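Local coordinates for protein flagellin (PDB 4CFI) that polymerises, as flagellin, into the filament of the bacterial flagellum and carries epitopes recognised by the immune system, at residues I138-D143 and F148-Q153; V207-A212 and G229-M234; T114-I119 and A197-N202; A124-S127 and Q133-T136; S220-S225 and M234-N239. All coordinates share one frame; numbering follows the deposited sequence. Where two conformers were deposited one is given.

Overall arrangement
The five contacts show how one chain ties a sheet-containing lobe to a bundle of long helices. Along the sequence contact 3 opens first, and contacts 4 and 1 both fall between its two segments; contacts 2 and 5 follow and interlock, their segments alternating. Contacts 1, 3 and 4 share the antiparallel sheet of strands 111-119, 135-142 and 148-152, with centres about 12 to 17 Å apart. Contacts 2 and 5, centres about 9 Å apart, share Met234 on helix 227-257. Contacts 4 and 5 lie farthest apart, about 36 Å between centres. Helix 197-213, which carries contact 3 near its start and contact 2 near its end, runs from the sheet toward the helical part.

Contact 1: I138-D143 and F148-Q153; sequences INVVSD and FTFTDQ
Asn139 and Thr151 face each other across neighbouring strands, joined by backbone and side chain. Asn139 N donates a hydrogen bond to Thr151 O at 2.8 Å, and Thr151 N returns a bond to Asn139 O at 3.1 Å. Asn139 ND2 reaches Thr151 OG1 at 3.0 Å, nearly straight at 160° and in the plane of the amide. The hydroxyl is set for this by a chi1 of 67°, which tucks OG1 between the backbone N and the carbonyl carbon. Two residues on, Val141 and Thr149 form the next hydrogen-bonded pair, with Thr149 N 2.8 Å from Val141 O. On the face of Ile138, Val140 and Phe150, apolar groups meet: Ile138 CG2 lies 3.8 Å from Phe150 CD1. Nearer the turn, Val140 CG1 touches Phe148 CD1 at 3.6 Å. Farther out, Thr114 OG1 bonds Asn139 OD1, fixing the turn of the amide, and the Phe150 ring stacks with Phe167. One water bridges Ser142 O and Thr149 OG1; another links Phe148 O to Asp143 OD2, which also accepts from Gly173 N. The strands, at 154° to one another, form a beta hairpin pairing the central strand of the three-stranded antiparallel D2-region sheet with an outer strand.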
# COMPACT_ATOMS: atom_id res chain seq x y z
N ILE A 138 -8.70 10.34 -17.20
CA ILE A 138 -9.38 9.57 -16.15
C ILE A 138 -8.39 9.35 -15.02
O ILE A 138 -7.32 8.78 -15.21
CB ILE A 138 -9.92 8.22 -16.66
CG1 ILE A 138 -10.91 8.46 -17.81
CG2 ILE A 138 -10.54 7.43 -15.51
CD1 ILE A 138 -11.29 7.17 -18.53
N ASN A 139 -8.78 9.78 -13.82
CA ASN A 139 -8.04 9.50 -12.60
C ASN A 139 -8.58 8.22 -11.99
O ASN A 139 -9.78 8.09 -11.82
CB ASN A 139 -8.23 10.64 -11.62
CG ASN A 139 -7.88 11.98 -12.24
OD1 ASN A 139 -6.74 12.23 -12.64
ND2 ASN A 139 -8.87 12.84 -12.35
N VAL A 140 -7.68 7.29 -11.69
CA VAL A 140 -8.03 5.99 -11.12
C VAL A 140 -7.68 6.02 -9.63
O VAL A 140 -6.52 6.22 -9.26
CB VAL A 140 -7.28 4.86 -11.84
CG1 VAL A 140 -7.67 3.49 -11.28
CG2 VAL A 140 -7.54 4.92 -13.34
N VAL A 141 -8.70 5.82 -8.81
CA VAL A 141 -8.61 6.01 -7.37
C VAL A 141 -8.90 4.68 -6.65
O VAL A 141 -9.85 3.97 -6.99
CB VAL A 141 -9.62 7.11 -6.93
CG1 VAL A 141 -9.53 7.36 -5.44
CG2 VAL A 141 -9.38 8.42 -7.68
N SER A 142 -8.08 4.33 -5.68
CA SER A 142 -8.28 3.08 -4.94
C SER A 142 -9.56 3.12 -4.11
O SER A 142 -9.98 4.19 -3.65
CB SER A 142 -7.09 2.84 -4.00
OG SER A 142 -6.99 3.93 -3.10
N ASP A 143 -10.15 1.94 -3.89
CA ASP A 143 -11.33 1.80 -3.04
C ASP A 143 -11.07 1.09 -1.70
O ASP A 143 -12.00 0.92 -0.92
CB ASP A 143 -12.51 1.17 -3.80
CG ASP A 143 -12.31 -0.30 -4.17
OD1 ASP A 143 -11.33 -0.93 -3.73
OD2 ASP A 143 -13.17 -0.83 -4.91
N PHE A 148 -11.36 0.02 -7.77
CA PHE A 148 -11.20 1.38 -8.27
C PHE A 148 -12.49 2.17 -8.34
O PHE A 148 -13.56 1.61 -8.60
CB PHE A 148 -10.61 1.34 -9.70
CG PHE A 148 -9.51 0.34 -9.89
CD1 PHE A 148 -8.28 0.53 -9.28
CD2 PHE A 148 -9.70 -0.83 -10.64
CE1 PHE A 148 -7.28 -0.43 -9.41
CE2 PHE A 148 -8.70 -1.77 -10.78
CZ PHE A 148 -7.48 -1.57 -10.17
N THR A 149 -12.35 3.48 -8.18
CA THR A 149 -13.35 4.45 -8.62
C THR A 149 -12.63 5.41 -9.60
O THR A 149 -11.41 5.40 -9.71
CB THR A 149 -13.98 5.22 -7.45
OG1 THR A 149 -12.95 5.90 -6.72
CG2 THR A 149 -14.77 4.30 -6.53
N PHE A 150 -13.42 6.24 -10.29
CA PHE A 150 -12.91 6.98 -11.45
C PHE A 150 -13.47 8.38 -11.53
O PHE A 150 -14.69 8.58 -11.41
CB PHE A 150 -13.29 6.26 -12.73
CG PHE A 150 -12.83 4.83 -12.78
CD1 PHE A 150 -11.55 4.53 -13.19
CD2 PHE A 150 -13.67 3.79 -12.40
CE1 PHE A 150 -11.13 3.21 -13.22
CE2 PHE A 150 -13.23 2.46 -12.45
CZ PHE A 150 -11.97 2.18 -12.89
N THR A 151 -12.59 9.36 -11.79
CA THR A 151 -13.01 10.73 -12.05
C THR A 151 -12.39 11.20 -13.37
O THR A 151 -11.41 10.65 -13.86
CB THR A 151 -12.66 11.70 -10.91
OG1 THR A 151 -11.25 11.82 -10.84
CG2 THR A 151 -13.26 11.24 -9.57
N ASP A 152 -12.98 12.27 -13.91
CA ASP A 152 -12.51 12.88 -15.16
C ASP A 152 -11.50 14.00 -14.88
O ASP A 152 -11.04 14.22 -13.74
CB ASP A 152 -13.70 13.36 -16.01
CG ASP A 152 -14.47 14.53 -15.42
OD1 ASP A 152 -13.97 15.25 -14.52
OD2 ASP A 152 -15.63 14.72 -15.89
N GLN A 153 -11.12 14.70 -15.95
CA GLN A 153 -10.09 15.73 -15.88
C GLN A 153 -10.48 16.87 -14.96
O GLN A 153 -9.59 17.63 -14.54
CB GLN A 153 -9.76 16.28 -17.28
CG GLN A 153 -10.86 17.06 -17.95
CD GLN A 153 -11.97 16.22 -18.55
OE1 GLN A 153 -11.86 15.01 -18.71
NE2 GLN A 153 -13.01 16.88 -18.98
O HOH W 1 -12.55 5.27 -4.07
O HOH W 2 -14.97 0.64 -6.33

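Contact 2: V207-A212 and G229-M234; sequences VAQINA and GAYQAM
Gln232 NE2 donates to the backbone oxygen of Ala212 at 3.0 Å, and this is the hydrogen bond that ties the two helical segments together. It is a bent bond, 146° at the hydrogen, and the nitrogen stands above the carbonyl plane instead of approaching along a lone pair. An extended chain beyond CG carries the amide across the gap; on the way Gln232 CG passes 3.5 Å from Ala212 O, and Gln232 NE2 also rests 3.7 Å from Ala212 CB. The opposite end of the same amide is held too, for Gln232 OE1 accepts from Gln217 NE2 in the intervening loop. Both ends of this buried group therefore have partners, which settles the rotation of the amide. Ala212 is close to the end of helix 197-213, whereas Gln232 belongs to the long helix 227-257, so the bond joins two successive helices, the first assigned to the flagellin D2 family and the second probably part of the helical D1 core, as in other flagellins. The second touch is looser. Gln209, modelled in two conformers, in one of them brings its amide to the Tyr231 ring, OE1 at the ring edge and in its plane, Gln209 NE2 oblique at 3.8 Å from Tyr231 CE2, the two planes 65° apart. In that conformer Gln209 NE2 bonds Leu112 O of strand 111-119, while Tyr231 OH is bonded to Gln227 NE2.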
# COMPACT_ATOMS: atom_id res chain seq x y z
N VAL A 207 -1.56 2.25 -17.39
CA VAL A 207 -2.36 1.13 -16.88
C VAL A 207 -1.46 0.08 -16.20
O VAL A 207 -1.80 -0.44 -15.13
CB VAL A 207 -3.22 0.51 -18.01
CG1 VAL A 207 -3.89 -0.79 -17.57
CG2 VAL A 207 -4.26 1.52 -18.46
N ALA A 208 -0.30 -0.21 -16.80
CA ALA A 208 0.66 -1.13 -16.18
C ALA A 208 1.14 -0.60 -14.83
O ALA A 208 1.22 -1.36 -13.86
CB ALA A 208 1.84 -1.41 -17.10
N GLN A 209 1.47 0.70 -14.77
CA GLN A 209 1.84 1.38 -13.51
C GLN A 209 0.77 1.13 -12.48
O GLN A 209 1.04 0.60 -11.41
CB GLN A 209 2.02 2.92 -13.64
CG GLN A 209 2.09 3.68 -12.29
CD GLN A 209 2.20 5.21 -12.42
OE1 GLN A 209 3.05 5.70 -13.16
NE2 GLN A 209 1.34 5.98 -11.71
N ILE A 210 -0.45 1.53 -12.81
CA ILE A 210 -1.57 1.43 -11.88
C ILE A 210 -1.74 0.00 -11.37
O ILE A 210 -1.91 -0.20 -10.16
CB ILE A 210 -2.86 1.93 -12.54
CG1 ILE A 210 -2.78 3.45 -12.76
CG2 ILE A 210 -4.06 1.58 -11.67
CD1 ILE A 210 -3.81 4.03 -13.73
N ASN A 211 -1.66 -0.98 -12.26
CA ASN A 211 -1.81 -2.37 -11.82
C ASN A 211 -0.69 -2.81 -10.87
O ASN A 211 -0.92 -3.60 -9.96
CB ASN A 211 -1.92 -3.33 -13.02
CG ASN A 211 -3.33 -3.38 -13.60
OD1 ASN A 211 -3.54 -3.33 -14.84
ND2 ASN A 211 -4.29 -3.49 -12.73
N ALA A 212 0.53 -2.31 -11.08
CA ALA A 212 1.66 -2.63 -10.19
C ALA A 212 1.50 -1.93 -8.83
O ALA A 212 1.70 -2.55 -7.79
CB ALA A 212 2.97 -2.24 -10.84
N GLY A 229 8.31 1.34 -8.83
CA GLY A 229 8.75 0.73 -7.59
C GLY A 229 8.71 1.67 -6.41
O GLY A 229 8.38 1.27 -5.30
N ALA A 230 9.05 2.93 -6.63
CA ALA A 230 8.94 3.96 -5.61
C ALA A 230 7.49 4.19 -5.16
O ALA A 230 7.21 4.32 -3.96
CB ALA A 230 9.58 5.26 -6.09
N TYR A 231 6.58 4.26 -6.13
CA TYR A 231 5.17 4.38 -5.80
C TYR A 231 4.66 3.14 -5.04
O TYR A 231 3.87 3.28 -4.08
CB TYR A 231 4.33 4.61 -7.05
CG TYR A 231 4.55 5.95 -7.76
CD1 TYR A 231 5.01 7.08 -7.09
CD2 TYR A 231 4.23 6.08 -9.11
CE1 TYR A 231 5.17 8.29 -7.75
CE2 TYR A 231 4.39 7.29 -9.78
CZ TYR A 231 4.85 8.39 -9.10
OH TYR A 231 5.03 9.59 -9.77
N GLN A 232 5.07 1.94 -5.46
CA GLN A 232 4.71 0.74 -4.71
C GLN A 232 5.22 0.81 -3.27
O GLN A 232 4.51 0.41 -2.35
CB GLN A 232 5.29 -0.50 -5.39
CG GLN A 232 4.59 -0.90 -6.67
CD GLN A 232 5.32 -2.03 -7.38
OE1 GLN A 232 6.51 -1.90 -7.68
NE2 GLN A 232 4.62 -3.13 -7.66
N ALA A 233 6.44 1.34 -3.09
CA ALA A 233 7.02 1.46 -1.75
C ALA A 233 6.23 2.41 -0.86
O ALA A 233 6.06 2.15 0.33
CB ALA A 233 8.48 1.88 -1.81
N MET A 234 5.73 3.50 -1.42
CA MET A 234 4.94 4.44 -0.64
C MET A 234 3.68 3.76 -0.07
O MET A 234 3.36 3.92 1.11
CB MET A 234 4.56 5.64 -1.48
CG MET A 234 5.74 6.54 -1.78
SD MET A 234 5.39 7.76 -3.04
CE MET A 234 6.94 8.63 -3.09

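Contact 3: T114-I119 and A197-N202; sequences TIKVAI and ATDQAN
Lys116 and Asp199 form the direct link between a strand and the first turns of a helix, and it is a salt bridge. Lys116 NZ donates to Asp199 OD2 at 2.9 Å, meeting the oxygen from above the carboxylate plane, 37° out of it. The lysine chain is fully extended, with CG anti to the backbone N (chi1 178°) and every later torsion also near 180°, and it crosses the aspartate obliquely. Its methylenes come along: Lys116 CE is 3.4 Å and Lys116 CD 3.8 Å from Asp199 OD2. Here lies the close part of the contact, and it is narrow, with just 98 Å² buried in all. Deeper between the backbones, 7.3 Å apart at the CA atoms of Lys116 and Asp199, the gap is bridged by one water that donates to both Lys116 O, at 2.9 Å, and Asp199 O, at 2.7 Å. Apolar packing takes over on the inner side, where Ile115 rests on Ala203 and Met206 farther along helix 197-213. Lys116 is exposed, so solvent should screen the ion pair; its chemistry suggests a modest electrostatic tether between sheet and helix start, with water completing the join.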
# COMPACT_ATOMS: atom_id res chain seq x y z
N THR A 114 -3.24 8.71 -13.61
CA THR A 114 -4.13 9.43 -14.48
C THR A 114 -3.80 9.05 -15.92
O THR A 114 -2.64 9.08 -16.34
CB THR A 114 -3.94 10.94 -14.27
OG1 THR A 114 -4.27 11.26 -12.92
CG2 THR A 114 -4.81 11.76 -15.23
N ILE A 115 -4.84 8.70 -16.67
CA ILE A 115 -4.73 8.20 -18.04
C ILE A 115 -5.31 9.24 -18.99
O ILE A 115 -6.44 9.70 -18.80
CB ILE A 115 -5.52 6.87 -18.25
CG1 ILE A 115 -5.16 5.84 -17.16
CG2 ILE A 115 -5.32 6.33 -19.66
CD1 ILE A 115 -6.14 4.69 -17.08
N LYS A 116 -4.54 9.63 -20.02
CA LYS A 116 -5.07 10.52 -21.06
C LYS A 116 -5.91 9.71 -22.04
O LYS A 116 -5.46 8.71 -22.56
CB LYS A 116 -3.93 11.26 -21.80
CG LYS A 116 -4.41 12.15 -22.93
CD LYS A 116 -3.28 12.76 -23.74
CE LYS A 116 -3.82 13.70 -24.81
NZ LYS A 116 -2.73 14.32 -25.60
N VAL A 117 -7.13 10.17 -22.28
CA VAL A 117 -8.13 9.47 -23.09
C VAL A 117 -8.86 10.48 -23.99
O VAL A 117 -8.60 11.68 -23.93
CB VAL A 117 -9.17 8.73 -22.20
CG1 VAL A 117 -8.48 7.71 -21.33
CG2 VAL A 117 -10.02 9.70 -21.38
N ALA A 118 -9.76 9.97 -24.83
CA ALA A 118 -10.57 10.80 -25.72
C ALA A 118 -11.91 10.12 -25.93
O ALA A 118 -12.06 9.33 -26.87
CB ALA A 118 -9.86 11.06 -27.05
N ILE A 119 -12.86 10.38 -25.04
CA ILE A 119 -14.14 9.71 -25.02
C ILE A 119 -15.29 10.68 -24.78
O ILE A 119 -15.08 11.78 -24.26
CB ILE A 119 -14.20 8.56 -23.97
CG1 ILE A 119 -14.06 9.10 -22.55
CG2 ILE A 119 -13.16 7.48 -24.29
CD1 ILE A 119 -14.04 8.05 -21.45
N ALA A 197 -0.42 7.35 -31.72
CA ALA A 197 0.25 6.12 -31.31
C ALA A 197 1.03 6.32 -30.00
O ALA A 197 1.00 5.47 -29.12
CB ALA A 197 1.18 5.61 -32.41
N THR A 198 1.68 7.46 -29.86
CA THR A 198 2.45 7.74 -28.66
C THR A 198 1.53 7.88 -27.44
O THR A 198 1.84 7.35 -26.37
CB THR A 198 3.30 9.01 -28.83
OG1 THR A 198 4.29 8.79 -29.84
CG2 THR A 198 3.99 9.39 -27.51
N ASP A 199 0.40 8.56 -27.59
CA ASP A 199 -0.56 8.65 -26.49
C ASP A 199 -1.14 7.28 -26.14
O ASP A 199 -1.39 7.00 -24.97
CB ASP A 199 -1.70 9.61 -26.79
CG ASP A 199 -1.31 11.08 -26.67
OD1 ASP A 199 -0.30 11.39 -26.03
OD2 ASP A 199 -2.06 11.93 -27.19
N GLN A 200 -1.38 6.44 -27.14
CA GLN A 200 -1.88 5.09 -26.88
C GLN A 200 -0.86 4.30 -26.06
O GLN A 200 -1.22 3.64 -25.07
CB GLN A 200 -2.24 4.36 -28.16
CG GLN A 200 -3.42 4.99 -28.89
CD GLN A 200 -3.73 4.32 -30.21
OE1 GLN A 200 -3.41 3.15 -30.43
NE2 GLN A 200 -4.35 5.06 -31.10
N ALA A 201 0.41 4.39 -26.43
CA ALA A 201 1.49 3.73 -25.69
C ALA A 201 1.62 4.30 -24.27
O ALA A 201 1.86 3.55 -23.31
CB ALA A 201 2.82 3.85 -26.44
N ASN A 202 1.50 5.61 -24.12
CA ASN A 202 1.58 6.21 -22.80
C ASN A 202 0.47 5.68 -21.90
O ASN A 202 0.70 5.40 -20.72
CB ASN A 202 1.48 7.73 -22.88
CG ASN A 202 2.72 8.39 -23.48
OD1 ASN A 202 3.77 7.77 -23.65
ND2 ASN A 202 2.59 9.68 -23.80
O HOH W 3 -2.59 8.59 -23.16

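Contact 4: A124-S127 and Q133-T136; sequences AAWS and QETT
Trp126 lies flat against Glu134, and nearly the whole contact is made over one face of the indole. The CH-pi part comes first: Glu134 CB sits 3.6 Å from the centroid of the six-membered ring of Trp126, only 8° off the normal. Beyond CB the chain runs on across the indole toward the five-membered ring, with Glu134 CG 3.6 Å from Trp126 CD2. A second kind of contact is planar stacking, for the carboxylate is within 4° of parallel to the ring and Glu134 CD lies 3.5 Å from Trp126 CG. The extended glutamate makes this possible, since chi1 of -173° and a straight chain beyond CG let it span the indole. Glu134 OE1 stays 3.7 Å from Trp126 NE1 over the ring, a stacking distance without a hydrogen bond. Polar backbone supplies the third component, Gln133 O approaching Trp126 CZ3 obliquely at 3.5 Å. No hydrogen bond crosses between the segments; the contact rests on CH-pi and stacking contacts. The pair sits at the outer end of the sheet, where the excursion between strands 111-119 and 135-142 folds back: Trp126 is backbone-bonded to Ala118, and Glu134 leads directly into strand 135-142 while its side chain touches Ala118.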
# COMPACT_ATOMS: atom_id res chain seq x y z
N ALA A 124 -17.69 6.14 -25.36
CA ALA A 124 -17.34 5.87 -26.77
C ALA A 124 -16.19 6.78 -27.21
O ALA A 124 -16.03 7.87 -26.69
CB ALA A 124 -18.55 6.07 -27.67
N ALA A 125 -15.40 6.35 -28.18
CA ALA A 125 -14.30 7.17 -28.70
C ALA A 125 -14.85 8.49 -29.23
O ALA A 125 -15.87 8.53 -29.91
CB ALA A 125 -13.56 6.44 -29.82
N TRP A 126 -14.16 9.57 -28.91
CA TRP A 126 -14.52 10.90 -29.38
C TRP A 126 -14.21 11.00 -30.87
O TRP A 126 -13.16 10.53 -31.33
CB TRP A 126 -13.73 11.97 -28.62
CG TRP A 126 -14.25 13.36 -28.85
CD1 TRP A 126 -13.77 14.28 -29.73
CD2 TRP A 126 -15.40 13.95 -28.23
NE1 TRP A 126 -14.53 15.42 -29.68
CE2 TRP A 126 -15.54 15.26 -28.77
CE3 TRP A 126 -16.31 13.52 -27.26
CZ2 TRP A 126 -16.57 16.12 -28.37
CZ3 TRP A 126 -17.33 14.37 -26.86
CH2 TRP A 126 -17.45 15.66 -27.41
N SER A 127 -15.13 11.61 -31.62
CA SER A 127 -14.93 11.85 -33.05
C SER A 127 -15.59 13.17 -33.44
O SER A 127 -16.22 13.81 -32.60
CB SER A 127 -15.56 10.72 -33.87
OG SER A 127 -16.98 10.88 -33.92
N GLN A 133 -19.72 17.06 -23.80
CA GLN A 133 -18.38 17.31 -23.33
C GLN A 133 -17.49 16.09 -23.59
O GLN A 133 -17.93 14.95 -23.43
CB GLN A 133 -18.40 17.61 -21.81
CG GLN A 133 -17.04 17.78 -21.15
CD GLN A 133 -17.16 18.13 -19.68
OE1 GLN A 133 -17.07 19.30 -19.31
NE2 GLN A 133 -17.38 17.13 -18.83
N GLU A 134 -16.23 16.34 -23.94
CA GLU A 134 -15.22 15.29 -24.09
C GLU A 134 -14.52 15.05 -22.74
O GLU A 134 -14.12 16.00 -22.05
CB GLU A 134 -14.18 15.66 -25.15
CG GLU A 134 -13.19 14.55 -25.48
CD GLU A 134 -12.13 14.92 -26.51
OE1 GLU A 134 -12.15 16.08 -26.98
OE2 GLU A 134 -11.29 14.04 -26.87
N THR A 135 -14.39 13.78 -22.37
CA THR A 135 -13.52 13.38 -21.29
C THR A 135 -12.13 13.15 -21.85
O THR A 135 -11.96 12.36 -22.78
CB THR A 135 -14.04 12.11 -20.60
OG1 THR A 135 -15.34 12.37 -20.04
CG2 THR A 135 -13.10 11.61 -19.53
N THR A 136 -11.15 13.84 -21.28
CA THR A 136 -9.78 13.86 -21.77
C THR A 136 -8.76 13.23 -20.80
O THR A 136 -7.63 12.94 -21.21
CB THR A 136 -9.32 15.28 -22.12
OG1 THR A 136 -9.43 16.09 -20.94
CG2 THR A 136 -10.19 15.88 -23.25

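Contact 5: S220-S225 and M234-N239; sequences SNLDIS and MVSIDN
At Leu222 the backbone is extended (phi -72°, psi 140°) and runs past helix 227-257, with the CA of Leu222 8.2 Å from that of Ser236. From there the leucine points at the helix and puts both methyl groups on it. Both methyls bear on Ser236, Leu222 CD2 lying 3.7 Å from Ser236 CB, and Leu222 CD1 also reaches Ile237 CD1 at 4.2 Å. The Ser236 hydroxyl lies anti to its backbone N, chi1 -172°; Ser236 OG is 3.9 Å from Leu222 CD2 yet has polar partners of its own, bonding to Gln217 O and Gly103 N. A buried OH is thereby satisfied beside an apolar neighbour. All three touching residues are buried, and the contact lays the connection between helices 197-213 and 227-257 back along the second of these helices, in the helical bundle that also includes helices 2-31 and 37-60. Gln44 of helix 37-60 bonds the connection twice, NE2 to Leu222 O and OE1 to Ile224 N, while Ile237 touches Ile23. Just after the leucine the connection is shaped by an Asx turn: Asp223 OD1, gripped by two donors, accepts from Ser225 N at 2.9 Å, nearly along its C-O axis, and from Ser225 OG at 2.7 Å on the syn side, tilted somewhat out of the carboxylate plane.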
# COMPACT_ATOMS: atom_id res chain seq x y z
N SER A 220 10.11 -6.48 2.37
CA SER A 220 11.26 -7.27 1.93
C SER A 220 11.67 -7.05 0.49
O SER A 220 12.85 -7.04 0.18
CB SER A 220 11.00 -8.76 2.16
OG SER A 220 9.87 -9.21 1.43
N ASN A 221 10.68 -6.88 -0.40
CA ASN A 221 10.93 -6.84 -1.83
C ASN A 221 10.72 -5.46 -2.46
O ASN A 221 10.58 -5.36 -3.68
CB ASN A 221 10.11 -7.92 -2.57
CG ASN A 221 10.69 -9.32 -2.39
OD1 ASN A 221 9.96 -10.28 -2.17
ND2 ASN A 221 12.01 -9.45 -2.51
N LEU A 222 10.75 -4.39 -1.65
CA LEU A 222 10.67 -3.04 -2.19
C LEU A 222 11.93 -2.64 -2.92
O LEU A 222 13.05 -2.92 -2.49
CB LEU A 222 10.37 -2.04 -1.09
CG LEU A 222 8.99 -2.22 -0.43
CD1 LEU A 222 8.82 -1.22 0.69
CD2 LEU A 222 7.87 -2.10 -1.46
N ASP A 223 11.73 -1.94 -4.04
CA ASP A 223 12.85 -1.41 -4.82
C ASP A 223 12.41 -0.08 -5.41
O ASP A 223 11.46 -0.04 -6.20
CB ASP A 223 13.27 -2.43 -5.89
CG ASP A 223 14.48 -1.98 -6.68
OD1 ASP A 223 14.52 -0.81 -7.02
OD2 ASP A 223 15.39 -2.79 -6.95
N ILE A 224 13.09 0.99 -5.01
CA ILE A 224 12.69 2.36 -5.37
C ILE A 224 13.50 2.91 -6.55
O ILE A 224 13.42 4.10 -6.85
CB ILE A 224 12.73 3.34 -4.16
CG1 ILE A 224 14.16 3.56 -3.65
CG2 ILE A 224 11.82 2.80 -3.06
CD1 ILE A 224 14.29 4.67 -2.63
N SER A 225 14.25 2.04 -7.22
CA SER A 225 15.12 2.46 -8.30
C SER A 225 14.36 2.70 -9.60
O SER A 225 14.99 3.09 -10.59
CB SER A 225 16.25 1.44 -8.52
OG SER A 225 15.80 0.25 -9.11
N MET A 234 5.73 3.50 -1.42
CA MET A 234 4.94 4.44 -0.64
C MET A 234 3.68 3.76 -0.07
O MET A 234 3.36 3.92 1.11
CB MET A 234 4.56 5.64 -1.48
CG MET A 234 5.74 6.54 -1.78
SD MET A 234 5.39 7.76 -3.04
CE MET A 234 6.94 8.63 -3.09
N VAL A 235 2.97 3.01 -0.92
CA VAL A 235 1.77 2.28 -0.49
C VAL A 235 2.14 1.21 0.53
O VAL A 235 1.50 1.08 1.56
CB VAL A 235 1.08 1.57 -1.69
CG1 VAL A 235 -0.02 0.60 -1.22
CG2 VAL A 235 0.55 2.58 -2.69
N SER A 236 3.17 0.43 0.22
CA SER A 236 3.59 -0.65 1.10
C SER A 236 3.97 -0.14 2.48
O SER A 236 3.59 -0.74 3.49
CB SER A 236 4.76 -1.40 0.49
OG SER A 236 5.07 -2.58 1.22
N ILE A 237 4.72 0.96 2.54
CA ILE A 237 5.11 1.55 3.83
C ILE A 237 3.90 2.11 4.57
O ILE A 237 3.80 1.96 5.80
CB ILE A 237 6.20 2.62 3.65
CG1 ILE A 237 7.52 1.98 3.18
CG2 ILE A 237 6.40 3.43 4.94
CD1 ILE A 237 8.15 1.05 4.19
N ASP A 238 2.98 2.78 3.87
CA ASP A 238 1.75 3.22 4.53
C ASP A 238 1.07 2.03 5.24
O ASP A 238 0.62 2.13 6.39
CB ASP A 238 0.79 3.89 3.54
CG ASP A 238 1.19 5.31 3.16
OD1 ASP A 238 2.07 5.92 3.81
OD2 ASP A 238 0.60 5.81 2.18
N ASN A 239 0.99 0.89 4.54
CA ASN A 239 0.36 -0.30 5.10
C ASN A 239 1.15 -0.90 6.25
O ASN A 239 0.57 -1.32 7.24
CB ASN A 239 0.13 -1.33 3.99
CG ASN A 239 -0.95 -0.88 3.02
OD1 ASN A 239 -1.61 0.15 3.22
ND2 ASN A 239 -1.13 -1.64 1.97